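Local coordinates for protein V-type ATP synthase alpha chain (Nanoarchaeum equitans Kin4-M, PDB 5BN3) that is the alpha chain (subunit A) of the rotary ATPase family, with a beta-barrel and a P-loop nucleotide-binding domain, modelled with ADP and magnesium ions, at residues A[8-13]-A[333-338]; A[32-37]-A[46-51]; A[289-294]-A[325-330]. One frame throughout, in Å; residues are numbered along the deposited sequence.

Interaction 1 (A[8-13]-A[333-338])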
ATOM      1  N   ASN A   8      16.991 -10.931 -24.859  1.00 48.49           N
ATOM      2  CA  ASN A   8      15.902 -10.529 -23.974  1.00 45.65           C
ATOM      3  C   ASN A   8      15.949  -9.023 -23.776  1.00 47.36           C
ATOM      4  O   ASN A   8      16.637  -8.529 -22.882  1.00 38.62           O
ATOM      5  CB  ASN A   8      16.029 -11.250 -22.629  1.00 43.43           C
ATOM      6  CG  ASN A   8      14.859 -10.978 -21.698  1.00 48.07           C
ATOM      7  OD1 ASN A   8      13.856 -10.379 -22.091  1.00 55.48           O
ATOM      8  ND2 ASN A   8      14.981 -11.429 -20.456  1.00 56.64           N
ATOM      9  N   GLY A   9      15.222  -8.295 -24.619  1.00 43.23           N
ATOM     10  CA  GLY A   9      15.290  -6.846 -24.615  1.00 56.34           C
ATOM     11  C   GLY A   9      16.702  -6.371 -24.895  1.00 52.23           C
ATOM     12  O   GLY A   9      17.343  -6.841 -25.835  1.00 52.77           O
ATOM     13  N   PRO A  10      17.199  -5.446 -24.062  1.00 46.85           N
ATOM     14  CA  PRO A  10      18.541  -4.874 -24.198  1.00 44.18           C
ATOM     15  C   PRO A  10      19.620  -5.836 -23.716  1.00 48.41           C
ATOM     16  O   PRO A  10      20.803  -5.508 -23.809  1.00 43.45           O
ATOM     17  CB  PRO A  10      18.486  -3.659 -23.272  1.00 43.97           C
ATOM     18  CG  PRO A  10      17.530  -4.071 -22.202  1.00 44.96           C
ATOM     19  CD  PRO A  10      16.481  -4.895 -22.898  1.00 47.25           C
ATOM     20  N   LEU A  11      19.219  -6.996 -23.197  1.00 37.60           N
ATOM     21  CA  LEU A  11      20.180  -7.981 -22.705  1.00 40.79           C
ATOM     22  C   LEU A  11      20.423  -9.109 -23.708  1.00 42.97           C
ATOM     23  O   LEU A  11      19.485  -9.770 -24.155  1.00 46.70           O
ATOM     24  CB  LEU A  11      19.714  -8.577 -21.372  1.00 38.98           C
ATOM     25  CG  LEU A  11      20.649  -9.625 -20.756  1.00 46.59           C
ATOM     26  CD1 LEU A  11      21.912  -8.969 -20.227  1.00 43.28           C
ATOM     27  CD2 LEU A  11      19.959 -10.425 -19.658  1.00 49.48           C
ATOM     28  N   VAL A  12      21.691  -9.321 -24.053  1.00 46.83           N
ATOM     29  CA  VAL A  12      22.085 -10.445 -24.896  1.00 43.79           C
ATOM     30  C   VAL A  12      22.985 -11.394 -24.108  1.00 45.22           C
ATOM     31  O   VAL A  12      23.914 -10.956 -23.427  1.00 49.80           O
ATOM     32  CB  VAL A  12      22.809  -9.964 -26.171  1.00 53.97           C
ATOM     33  CG1 VAL A  12      23.596 -11.100 -26.817  1.00 48.51           C
ATOM     34  CG2 VAL A  12      21.810  -9.389 -27.153  1.00 45.68           C
ATOM     35  N   ILE A  13      22.690 -12.690 -24.177  1.00 39.57           N
ATOM     36  CA  ILE A  13      23.549 -13.701 -23.572  1.00 48.25           C
ATOM     37  C   ILE A  13      24.323 -14.417 -24.673  1.00 44.59           C
ATOM     38  O   ILE A  13      23.739 -14.867 -25.664  1.00 44.25           O
ATOM     39  CB  ILE A  13      22.742 -14.718 -22.737  1.00 53.25           C
ATOM     40  CG1 ILE A  13      21.983 -13.996 -21.622  1.00 53.43           C
ATOM     41  CG2 ILE A  13      23.660 -15.773 -22.137  1.00 49.12           C
ATOM     42  CD1 ILE A  13      21.035 -14.883 -20.839  1.00 48.79           C
ATOM     43  N   SER A 333      18.432  -4.987 -14.716  1.00 47.05           N
ATOM     44  CA  SER A 333      18.330  -5.848 -13.543  1.00 49.44           C
ATOM     45  C   SER A 333      17.201  -6.868 -13.695  1.00 46.03           C
ATOM     46  O   SER A 333      17.349  -8.032 -13.321  1.00 47.91           O
ATOM     47  CB  SER A 333      18.108  -4.993 -12.293  1.00 41.79           C
ATOM     48  OG  SER A 333      18.240  -5.761 -11.113  1.00 59.95           O
ATOM     49  N   SER A 334      16.081  -6.423 -14.256  1.00 42.27           N
ATOM     50  CA  SER A 334      14.923  -7.286 -14.475  1.00 54.07           C
ATOM     51  C   SER A 334      15.209  -8.413 -15.468  1.00 60.46           C
ATOM     52  O   SER A 334      14.826  -9.563 -15.239  1.00 51.21           O
ATOM     53  CB  SER A 334      13.735  -6.453 -14.958  1.00 49.24           C
ATOM     54  OG  SER A 334      12.655  -7.279 -15.346  1.00 69.93           O
ATOM     55  N   ARG A 335      15.877  -8.078 -16.570  1.00 54.52           N
ATOM     56  CA  ARG A 335      16.226  -9.064 -17.592  1.00 53.78           C
ATOM     57  C   ARG A 335      17.241 -10.067 -17.054  1.00 53.03           C
ATOM     58  O   ARG A 335      17.218 -11.242 -17.417  1.00 53.15           O
ATOM     59  CB  ARG A 335      16.797  -8.377 -18.836  1.00 46.36           C
ATOM     60  CG  ARG A 335      15.941  -7.255 -19.411  1.00 43.48           C
ATOM     61  CD  ARG A 335      14.664  -7.757 -20.059  1.00 55.39           C
ATOM     62  NE  ARG A 335      13.925  -6.665 -20.691  1.00 58.62           N
ATOM     63  CZ  ARG A 335      12.948  -6.831 -21.578  1.00 69.03           C
ATOM     64  NH1 ARG A 335      12.591  -8.049 -21.953  1.00 65.54           N
ATOM     65  NH2 ARG A 335      12.336  -5.777 -22.097  1.00 69.75           N
ATOM     66  N   LEU A 336      18.133  -9.595 -16.187  1.00 49.74           N
ATOM     67  CA  LEU A 336      19.145 -10.451 -15.576  1.00 44.21           C
ATOM     68  C   LEU A 336      18.527 -11.394 -14.550  1.00 55.84           C
ATOM     69  O   LEU A 336      19.184 -12.317 -14.071  1.00 59.70           O
ATOM     70  CB  LEU A 336      20.233  -9.607 -14.908  1.00 48.59           C
ATOM     71  CG  LEU A 336      21.259  -8.953 -15.832  1.00 55.13           C
ATOM     72  CD1 LEU A 336      22.105  -7.953 -15.072  1.00 46.26           C
ATOM     73  CD2 LEU A 336      22.139 -10.014 -16.457  1.00 54.29           C
ATOM     74  N   GLY A 337      17.263 -11.158 -14.216  1.00 50.98           N
ATOM     75  CA  GLY A 337      16.582 -11.969 -13.226  1.00 54.18           C
ATOM     76  C   GLY A 337      17.121 -11.709 -11.833  1.00 71.96           C
ATOM     77  O   GLY A 337      17.180 -12.615 -10.999  1.00 65.38           O
ATOM     78  N   GLU A 338      17.530 -10.469 -11.584  1.00 52.80           N
ATOM     79  CA  GLU A 338      17.948 -10.066 -10.250  1.00 48.79           C
ATOM     80  C   GLU A 338      16.708  -9.789  -9.414  1.00 53.70           C
ATOM     81  O   GLU A 338      15.690  -9.336  -9.941  1.00 49.61           O
ATOM     82  CB  GLU A 338      18.829  -8.815 -10.314  1.00 55.91           C
ATOM     83  CG  GLU A 338      20.241  -9.061 -10.828  1.00 60.27           C
ATOM     84  CD  GLU A 338      21.053  -7.783 -10.948  1.00 69.13           C
ATOM     85  OE1 GLU A 338      20.448  -6.690 -10.981  1.00 60.43           O
ATOM     86  OE2 GLU A 338      22.298  -7.871 -11.009  1.00 63.47           O
TER

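Interaction 2 (A[32-37]-A[46-51])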
ATOM      1  N   ILE A  32      26.977  -2.051 -30.817  1.00 41.94           N
ATOM      2  CA  ILE A  32      27.824  -1.820 -29.653  1.00 38.40           C
ATOM      3  C   ILE A  32      27.182  -2.394 -28.391  1.00 50.92           C
ATOM      4  O   ILE A  32      26.025  -2.100 -28.081  1.00 43.30           O
ATOM      5  CB  ILE A  32      28.113  -0.320 -29.438  1.00 49.12           C
ATOM      6  CG1 ILE A  32      28.697   0.305 -30.709  1.00 56.71           C
ATOM      7  CG2 ILE A  32      29.059  -0.123 -28.263  1.00 52.67           C
ATOM      8  CD1 ILE A  32      30.026  -0.290 -31.138  1.00 77.58           C
ATOM      9  N   GLY A  33      27.938  -3.220 -27.674  1.00 42.84           N
ATOM     10  CA  GLY A  33      27.482  -3.793 -26.421  1.00 43.46           C
ATOM     11  C   GLY A  33      28.598  -3.777 -25.397  1.00 51.50           C
ATOM     12  O   GLY A  33      29.751  -3.502 -25.730  1.00 47.05           O
ATOM     13  N   GLU A  34      28.254  -4.070 -24.148  1.00 38.21           N
ATOM     14  CA  GLU A  34      29.243  -4.114 -23.078  1.00 36.32           C
ATOM     15  C   GLU A  34      28.964  -5.300 -22.161  1.00 40.74           C
ATOM     16  O   GLU A  34      27.837  -5.482 -21.696  1.00 43.61           O
ATOM     17  CB  GLU A  34      29.218  -2.804 -22.283  1.00 45.22           C
ATOM     18  CG  GLU A  34      30.301  -2.677 -21.221  1.00 43.07           C
ATOM     19  CD  GLU A  34      30.196  -1.377 -20.439  1.00 68.74           C
ATOM     20  OE1 GLU A  34      29.158  -0.689 -20.552  1.00 56.99           O
ATOM     21  OE2 GLU A  34      31.153  -1.039 -19.710  1.00 62.85           O
ATOM     22  N   VAL A  35      29.985  -6.115 -21.913  1.00 38.61           N
ATOM     23  CA  VAL A  35      29.846  -7.248 -21.001  1.00 35.37           C
ATOM     24  C   VAL A  35      29.702  -6.748 -19.563  1.00 42.13           C
ATOM     25  O   VAL A  35      30.558  -6.021 -19.067  1.00 42.64           O
ATOM     26  CB  VAL A  35      31.050  -8.205 -21.097  1.00 41.14           C
ATOM     27  CG1 VAL A  35      30.879  -9.365 -20.137  1.00 41.42           C
ATOM     28  CG2 VAL A  35      31.195  -8.726 -22.516  1.00 38.35           C
ATOM     29  N   ILE A  36      28.619  -7.138 -18.899  1.00 39.15           N
ATOM     30  CA  ILE A  36      28.340  -6.666 -17.544  1.00 47.83           C
ATOM     31  C   ILE A  36      28.392  -7.802 -16.528  1.00 55.12           C
ATOM     32  O   ILE A  36      28.377  -7.571 -15.317  1.00 44.89           O
ATOM     33  CB  ILE A  36      26.962  -5.981 -17.461  1.00 49.20           C
ATOM     34  CG1 ILE A  36      25.855  -6.959 -17.861  1.00 47.89           C
ATOM     35  CG2 ILE A  36      26.927  -4.741 -18.339  1.00 44.20           C
ATOM     36  CD1 ILE A  36      24.461  -6.371 -17.800  1.00 53.26           C
ATOM     37  N   GLY A  37      28.443  -9.030 -17.032  1.00 42.74           N
ATOM     38  CA  GLY A  37      28.482 -10.204 -16.181  1.00 46.62           C
ATOM     39  C   GLY A  37      29.037 -11.412 -16.911  1.00 48.36           C
ATOM     40  O   GLY A  37      28.890 -11.532 -18.129  1.00 46.26           O
ATOM     41  N   GLN A  46      24.867  -5.957 -22.136  1.00 37.54           N
ATOM     42  CA  GLN A  46      23.861  -4.931 -22.389  1.00 46.63           C
ATOM     43  C   GLN A  46      24.172  -4.219 -23.705  1.00 36.59           C
ATOM     44  O   GLN A  46      25.287  -3.732 -23.924  1.00 38.86           O
ATOM     45  CB  GLN A  46      23.697  -3.961 -21.207  1.00 41.95           C
ATOM     46  CG  GLN A  46      24.861  -3.022 -20.925  1.00 42.05           C
ATOM     47  CD  GLN A  46      24.616  -2.177 -19.687  1.00 54.86           C
ATOM     48  OE1 GLN A  46      24.031  -2.646 -18.710  1.00 54.69           O
ATOM     49  NE2 GLN A  46      25.057  -0.925 -19.724  1.00 52.08           N
ATOM     50  N   VAL A  47      23.182  -4.201 -24.589  1.00 43.26           N
ATOM     51  CA  VAL A  47      23.352  -3.683 -25.939  1.00 39.06           C
ATOM     52  C   VAL A  47      22.855  -2.245 -26.021  1.00 49.62           C
ATOM     53  O   VAL A  47      21.753  -1.937 -25.564  1.00 40.04           O
ATOM     54  CB  VAL A  47      22.600  -4.563 -26.955  1.00 43.16           C
ATOM     55  CG1 VAL A  47      22.830  -4.067 -28.371  1.00 47.74           C
ATOM     56  CG2 VAL A  47      23.058  -6.002 -26.826  1.00 42.13           C
ATOM     57  N   TYR A  48      23.673  -1.371 -26.601  1.00 40.58           N
ATOM     58  CA  TYR A  48      23.351   0.051 -26.685  1.00 39.03           C
ATOM     59  C   TYR A  48      22.628   0.401 -27.981  1.00 36.21           C
ATOM     60  O   TYR A  48      22.678   1.539 -28.452  1.00 50.01           O
ATOM     61  CB  TYR A  48      24.618   0.890 -26.522  1.00 45.14           C
ATOM     62  CG  TYR A  48      25.278   0.689 -25.182  1.00 47.37           C
ATOM     63  CD1 TYR A  48      24.804   1.340 -24.053  1.00 47.55           C
ATOM     64  CD2 TYR A  48      26.361  -0.165 -25.041  1.00 48.46           C
ATOM     65  CE1 TYR A  48      25.396   1.152 -22.822  1.00 42.08           C
ATOM     66  CE2 TYR A  48      26.960  -0.359 -23.814  1.00 53.59           C
ATOM     67  CZ  TYR A  48      26.473   0.301 -22.710  1.00 53.63           C
ATOM     68  OH  TYR A  48      27.064   0.113 -21.485  1.00 48.24           O
ATOM     69  N   GLU A  49      21.953  -0.591 -28.548  1.00 42.18           N
ATOM     70  CA  GLU A  49      21.144  -0.396 -29.743  1.00 40.89           C
ATOM     71  C   GLU A  49      19.943  -1.327 -29.680  1.00 52.18           C
ATOM     72  O   GLU A  49      19.890  -2.217 -28.830  1.00 52.26           O
ATOM     73  CB  GLU A  49      21.974  -0.647 -31.007  1.00 57.34           C
ATOM     74  CG  GLU A  49      22.317   0.622 -31.777  1.00 71.37           C
ATOM     75  CD  GLU A  49      23.784   0.716 -32.150  1.00 84.37           C
ATOM     76  OE1 GLU A  49      24.569  -0.163 -31.735  1.00 84.96           O
ATOM     77  OE2 GLU A  49      24.155   1.675 -32.860  1.00 81.44           O
ATOM     78  N   ASP A  50      18.975  -1.121 -30.567  1.00 48.84           N
ATOM     79  CA  ASP A  50      17.784  -1.963 -30.579  1.00 48.19           C
ATOM     80  C   ASP A  50      18.139  -3.396 -30.966  1.00 54.63           C
ATOM     81  O   ASP A  50      18.929  -3.627 -31.883  1.00 49.65           O
ATOM     82  CB  ASP A  50      16.726  -1.403 -31.527  1.00 48.94           C
ATOM     83  CG  ASP A  50      15.425  -2.181 -31.469  1.00 69.62           C
ATOM     84  OD1 ASP A  50      15.123  -2.776 -30.412  1.00 79.90           O
ATOM     85  OD2 ASP A  50      14.699  -2.193 -32.485  1.00 79.95           O
ATOM     86  N   THR A  51      17.554  -4.351 -30.254  1.00 46.87           N
ATOM     87  CA  THR A  51      17.891  -5.758 -30.436  1.00 50.75           C
ATOM     88  C   THR A  51      16.809  -6.542 -31.175  1.00 45.83           C
ATOM     89  O   THR A  51      16.926  -7.757 -31.339  1.00 46.65           O
ATOM     90  CB  THR A  51      18.180  -6.446 -29.090  1.00 47.06           C
ATOM     91  OG1 THR A  51      17.033  -6.342 -28.238  1.00 46.87           O
ATOM     92  CG2 THR A  51      19.377  -5.802 -28.409  1.00 43.26           C
TER

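Interaction 3 (A[289-294]-A[325-330])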
ATOM      1  N   MET A 289      15.331   6.503 -27.715  1.00 36.77           N
ATOM      2  CA  MET A 289      16.631   5.974 -28.130  1.00 39.90           C
ATOM      3  C   MET A 289      16.952   4.796 -27.199  1.00 41.65           C
ATOM      4  O   MET A 289      16.262   4.627 -26.191  1.00 41.84           O
ATOM      5  CB  MET A 289      17.691   7.090 -28.103  1.00 38.95           C
ATOM      6  CG  MET A 289      17.661   7.973 -29.359  1.00 42.01           C
ATOM      7  SD  MET A 289      18.523   9.559 -29.243  1.00 51.75           S
ATOM      8  CE  MET A 289      20.233   9.046 -29.416  1.00 57.29           C
ATOM      9  N   PRO A 290      17.956   3.958 -27.542  1.00 45.00           N
ATOM     10  CA  PRO A 290      18.175   2.740 -26.744  1.00 40.38           C
ATOM     11  C   PRO A 290      18.316   3.000 -25.239  1.00 39.94           C
ATOM     12  O   PRO A 290      19.058   3.896 -24.832  1.00 36.31           O
ATOM     13  CB  PRO A 290      19.485   2.181 -27.310  1.00 47.70           C
ATOM     14  CG  PRO A 290      19.506   2.665 -28.721  1.00 50.97           C
ATOM     15  CD  PRO A 290      18.896   4.038 -28.679  1.00 46.11           C
ATOM     16  N   ILE A 291      17.603   2.216 -24.434  1.00 37.99           N
ATOM     17  CA  ILE A 291      17.508   2.457 -22.995  1.00 50.20           C
ATOM     18  C   ILE A 291      18.851   2.357 -22.266  1.00 47.30           C
ATOM     19  O   ILE A 291      19.135   3.156 -21.374  1.00 38.24           O
ATOM     20  CB  ILE A 291      16.426   1.544 -22.330  1.00 44.13           C
ATOM     21  CG1 ILE A 291      16.115   2.009 -20.904  1.00 37.85           C
ATOM     22  CG2 ILE A 291      16.836   0.068 -22.351  1.00 41.44           C
ATOM     23  CD1 ILE A 291      14.904   1.336 -20.292  1.00 46.84           C
ATOM     24  N   ALA A 292      19.684   1.399 -22.661  1.00 35.53           N
ATOM     25  CA  ALA A 292      20.975   1.195 -22.007  1.00 43.71           C
ATOM     26  C   ALA A 292      21.940   2.353 -22.252  1.00 38.91           C
ATOM     27  O   ALA A 292      22.869   2.575 -21.473  1.00 39.03           O
ATOM     28  CB  ALA A 292      21.591  -0.116 -22.458  1.00 48.89           C
ATOM     29  N   ALA A 293      21.719   3.089 -23.334  1.00 33.20           N
ATOM     30  CA  ALA A 293      22.573   4.222 -23.665  1.00 36.61           C
ATOM     31  C   ALA A 293      22.334   5.412 -22.733  1.00 42.18           C
ATOM     32  O   ALA A 293      23.104   6.374 -22.742  1.00 33.99           O
ATOM     33  CB  ALA A 293      22.372   4.625 -25.108  1.00 39.84           C
ATOM     34  N   ARG A 294      21.263   5.351 -21.942  1.00 31.56           N
ATOM     35  CA  ARG A 294      21.015   6.361 -20.913  1.00 33.92           C
ATOM     36  C   ARG A 294      22.097   6.308 -19.850  1.00 32.69           C
ATOM     37  O   ARG A 294      22.569   7.343 -19.381  1.00 37.35           O
ATOM     38  CB  ARG A 294      19.654   6.142 -20.246  1.00 32.95           C
ATOM     39  CG  ARG A 294      18.457   6.366 -21.143  1.00 36.80           C
ATOM     40  CD  ARG A 294      17.167   6.174 -20.370  1.00 34.30           C
ATOM     41  NE  ARG A 294      16.014   6.072 -21.260  1.00 28.38           N
ATOM     42  CZ  ARG A 294      14.793   5.734 -20.865  1.00 33.04           C
ATOM     43  NH1 ARG A 294      14.562   5.463 -19.587  1.00 29.36           N
ATOM     44  NH2 ARG A 294      13.810   5.664 -21.746  1.00 35.79           N
ATOM     45  N   TRP A 325      17.696   7.109 -16.125  1.00 27.71           N
ATOM     46  CA  TRP A 325      18.866   6.260 -15.927  1.00 31.45           C
ATOM     47  C   TRP A 325      18.514   5.163 -14.930  1.00 38.42           C
ATOM     48  O   TRP A 325      18.874   4.001 -15.117  1.00 34.41           O
ATOM     49  CB  TRP A 325      20.043   7.111 -15.422  1.00 32.18           C
ATOM     50  CG  TRP A 325      21.239   6.339 -14.909  1.00 35.71           C
ATOM     51  CD1 TRP A 325      21.657   5.099 -15.306  1.00 39.29           C
ATOM     52  CD2 TRP A 325      22.161   6.765 -13.894  1.00 31.88           C
ATOM     53  NE1 TRP A 325      22.780   4.732 -14.602  1.00 32.31           N
ATOM     54  CE2 TRP A 325      23.111   5.738 -13.732  1.00 32.67           C
ATOM     55  CE3 TRP A 325      22.278   7.919 -13.113  1.00 36.98           C
ATOM     56  CZ2 TRP A 325      24.161   5.828 -12.816  1.00 37.58           C
ATOM     57  CZ3 TRP A 325      23.321   8.007 -12.205  1.00 35.75           C
ATOM     58  CH2 TRP A 325      24.248   6.968 -12.065  1.00 35.85           C
ATOM     59  N   ALA A 326      17.787   5.532 -13.882  1.00 36.56           N
ATOM     60  CA  ALA A 326      17.324   4.558 -12.901  1.00 35.07           C
ATOM     61  C   ALA A 326      16.410   3.513 -13.538  1.00 35.03           C
ATOM     62  O   ALA A 326      16.475   2.334 -13.189  1.00 35.11           O
ATOM     63  CB  ALA A 326      16.620   5.255 -11.756  1.00 39.08           C
ATOM     64  N   GLU A 327      15.560   3.945 -14.468  1.00 26.22           N
ATOM     65  CA  GLU A 327      14.686   3.017 -15.187  1.00 30.37           C
ATOM     66  C   GLU A 327      15.502   2.024 -16.009  1.00 35.35           C
ATOM     67  O   GLU A 327      15.149   0.850 -16.111  1.00 33.87           O
ATOM     68  CB  GLU A 327      13.726   3.770 -16.112  1.00 32.44           C
ATOM     69  CG  GLU A 327      12.834   2.843 -16.940  1.00 39.44           C
ATOM     70  CD  GLU A 327      12.131   3.547 -18.086  1.00 50.54           C
ATOM     71  OE1 GLU A 327      12.266   4.783 -18.203  1.00 36.41           O
ATOM     72  OE2 GLU A 327      11.442   2.862 -18.878  1.00 43.47           O
ATOM     73  N   ALA A 328      16.591   2.506 -16.601  1.00 34.13           N
ATOM     74  CA  ALA A 328      17.465   1.647 -17.387  1.00 34.27           C
ATOM     75  C   ALA A 328      18.100   0.579 -16.503  1.00 36.72           C
ATOM     76  O   ALA A 328      18.154  -0.589 -16.879  1.00 38.96           O
ATOM     77  CB  ALA A 328      18.532   2.470 -18.080  1.00 32.77           C
ATOM     78  N   LEU A 329      18.576   0.988 -15.329  1.00 30.38           N
ATOM     79  CA  LEU A 329      19.152   0.059 -14.359  1.00 34.75           C
ATOM     80  C   LEU A 329      18.146  -1.002 -13.935  1.00 38.27           C
ATOM     81  O   LEU A 329      18.476  -2.185 -13.829  1.00 37.43           O
ATOM     82  CB  LEU A 329      19.638   0.814 -13.121  1.00 36.42           C
ATOM     83  CG  LEU A 329      20.849   1.729 -13.299  1.00 46.16           C
ATOM     84  CD1 LEU A 329      21.160   2.476 -12.011  1.00 40.23           C
ATOM     85  CD2 LEU A 329      22.037   0.904 -13.729  1.00 46.78           C
ATOM     86  N   ARG A 330      16.918  -0.566 -13.683  1.00 32.72           N
ATOM     87  CA  ARG A 330      15.837  -1.461 -13.284  1.00 33.24           C
ATOM     88  C   ARG A 330      15.512  -2.460 -14.392  1.00 41.67           C
ATOM     89  O   ARG A 330      15.279  -3.639 -14.126  1.00 36.95           O
ATOM     90  CB  ARG A 330      14.593  -0.637 -12.938  1.00 34.54           C
ATOM     91  CG  ARG A 330      13.373  -1.448 -12.536  1.00 35.63           C
ATOM     92  CD  ARG A 330      12.101  -0.700 -12.915  1.00 53.55           C
ATOM     93  NE  ARG A 330      11.463  -0.006 -11.799  1.00 54.95           N
ATOM     94  CZ  ARG A 330      10.681   1.062 -11.932  1.00 59.55           C
ATOM     95  NH1 ARG A 330      10.453   1.578 -13.132  1.00 51.76           N
ATOM     96  NH2 ARG A 330      10.138   1.624 -10.864  1.00 65.46           N
TER

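Interaction 1 (A[8-13]-A[333-338])
Arg335 meets Asn8 through one polar contact. Its NH1 donates to Asn8 OD1 over 2.7 Å, bent to 140° at the hydrogen. The amide and guanidinium planes stand 84° apart, and the donor approaches OD1 from above the carbonyl plane. NH2 forms a salt bridge with Glu331, which anchors the other end of the guanidinium.

The remaining contacts are packing. Gly9 CA sits over the centre of one guanidinium face, 3.8 Å above it. Pro10 CD approaches Arg335 NE at 3.8 Å. The arginine chain bends at chi2 (-70°), which turns it along the Asn8-Pro10 turn. Leu11 lies against the backbone of Arg335: its CD2 is 3.6 Å from Arg335 O. The same methyl packs on Leu336 CD2 at 3.9 Å, the two leucines crossing at about a right angle. Arg335 also packs on Tyr254 of a neighbouring NEQ263 chain.

Both backbones turn here. Gly337, with positive phi, closes the helix in a Schellman motif. Asn8 to Leu11 form a type II' turn with Gly9 at its second position, as is common in tight beta hairpins. This one joins strands 3-8 and 11-15 of the beta-barrel domain.

Interaction 2 (A[32-37]-A[46-51])
Gly33 and Val47 form a non-hydrogen-bonded pair in the antiparallel hairpin of strands 31-39 and 42-47, part of the N-terminal beta-barrel domain. Next to them, Glu34 and Gln46 are a hydrogen-bonded pair: Glu34 N donates to Gln46 O, and Gln46 N to Glu34 O, both over 3.0 Å. Past the end of the second strand, Tyr48 N still reaches Ile32 O at 2.9 Å.

Glu34, Gln46 and Tyr48 form a buried polar group. Gln46 NE2 donates to Tyr48 OH over 2.9 Å. The hydroxyl also meets Glu34 OE1, which lies at the ring edge and in its plane. The spacing is modelled very short, so this bond is doubtful in detail. Glu34 is fully extended, with CG anti to the backbone N (chi1 -174°), and this carries its carboxylate to the end of the tyrosine. Its OE2 pairs with Arg185. Gln46 NE2 also bonds Glu295.

Glu49 bends back at chi2 (132°), and its OE1 accepts from Ile32 N at 3.2 Å. Its OE2 pairs with Arg85. Further along strand 31-39, Ile36 CG2 packs against Gln46 OE1 at 3.6 Å.

Ile36 and Gly37 face Tyr44 in a classic beta bulge. Strand 23-26 lies beyond strand 31-39 in the sheet, and helix 322-335 packs on Ile36 and Gln46 through Ile332.

Interaction 3 (A[289-294]-A[325-330])
Ile291 and Arg294 press against Ala328 and Glu327 of helix 322-335, inside the P-loop-type nucleotide-binding domain. Ile291 is in the type I turn from Pro290 to Ala293; Arg294 is in the helix that follows.

The tight part centres on Ala328. Its CB touches Ile291 O at 3.4 Å and Ile291 CG1 at 3.7 Å. This small residue is consistent with the close approach of turn and helix, 5.7 Å between Ile291 CA and Ala328 CA. Ile291 CD1 packs on Glu327 OE2 at 4.0 Å. Beside it runs a salt bridge from Arg294 NH1 to Glu327 OE1, 2.8 Å long and fairly straight at 160°. Arg294 is extended from CG to NE, which brings its head up to the carboxylate. Ile291 CG1 lies 3.9 Å above the centre of one guanidinium face. Further bonds, from NH1 to Arg324 O and from NH2 to Ser287 O, hold the guanidinium in place.

The packing is looser toward Trp325, where Arg294 CD comes no nearer than 4.4 Å to Trp325 N. Trp325 packs instead on Cys250 and Ile298. Ile291 is partly exposed, whereas the other residues of the contact are buried. A neighbouring NEQ263 chain lies against Ile291, Arg294 and Glu327, and its Thr257 OG1 hydrogen-bonds Glu327 OE2. The other carboxylate oxygen, OE1, lies in the guanidinium plane of Arg294, while NH1 meets it from above the carboxylate plane, 67° out.

The three contacts form one patch, with centres 10 to 12 Å apart, where the beta-barrel domain meets the nucleotide-binding domain. Interaction 2 lies within the barrel, interaction 3 within the nucleotide-binding domain, and interaction 1 joins the two. Interactions 1 and 2 share a sheet, with Pro10 O 2.8 Å from Val47 N. Interactions 1 and 3 both use helix 322-335 and touch where Pro10 CB lies 4.2 Å from Ile291 CG2. Interactions 2 and 3 meet at Tyr48 CE1 and Ala292 O, 3.2 Å apart. The side chain of Arg294 is about 13 Å from a bound magnesium ion. No segment holds a residue of the ADP pocket or magnesium site; the contacts are structural packing.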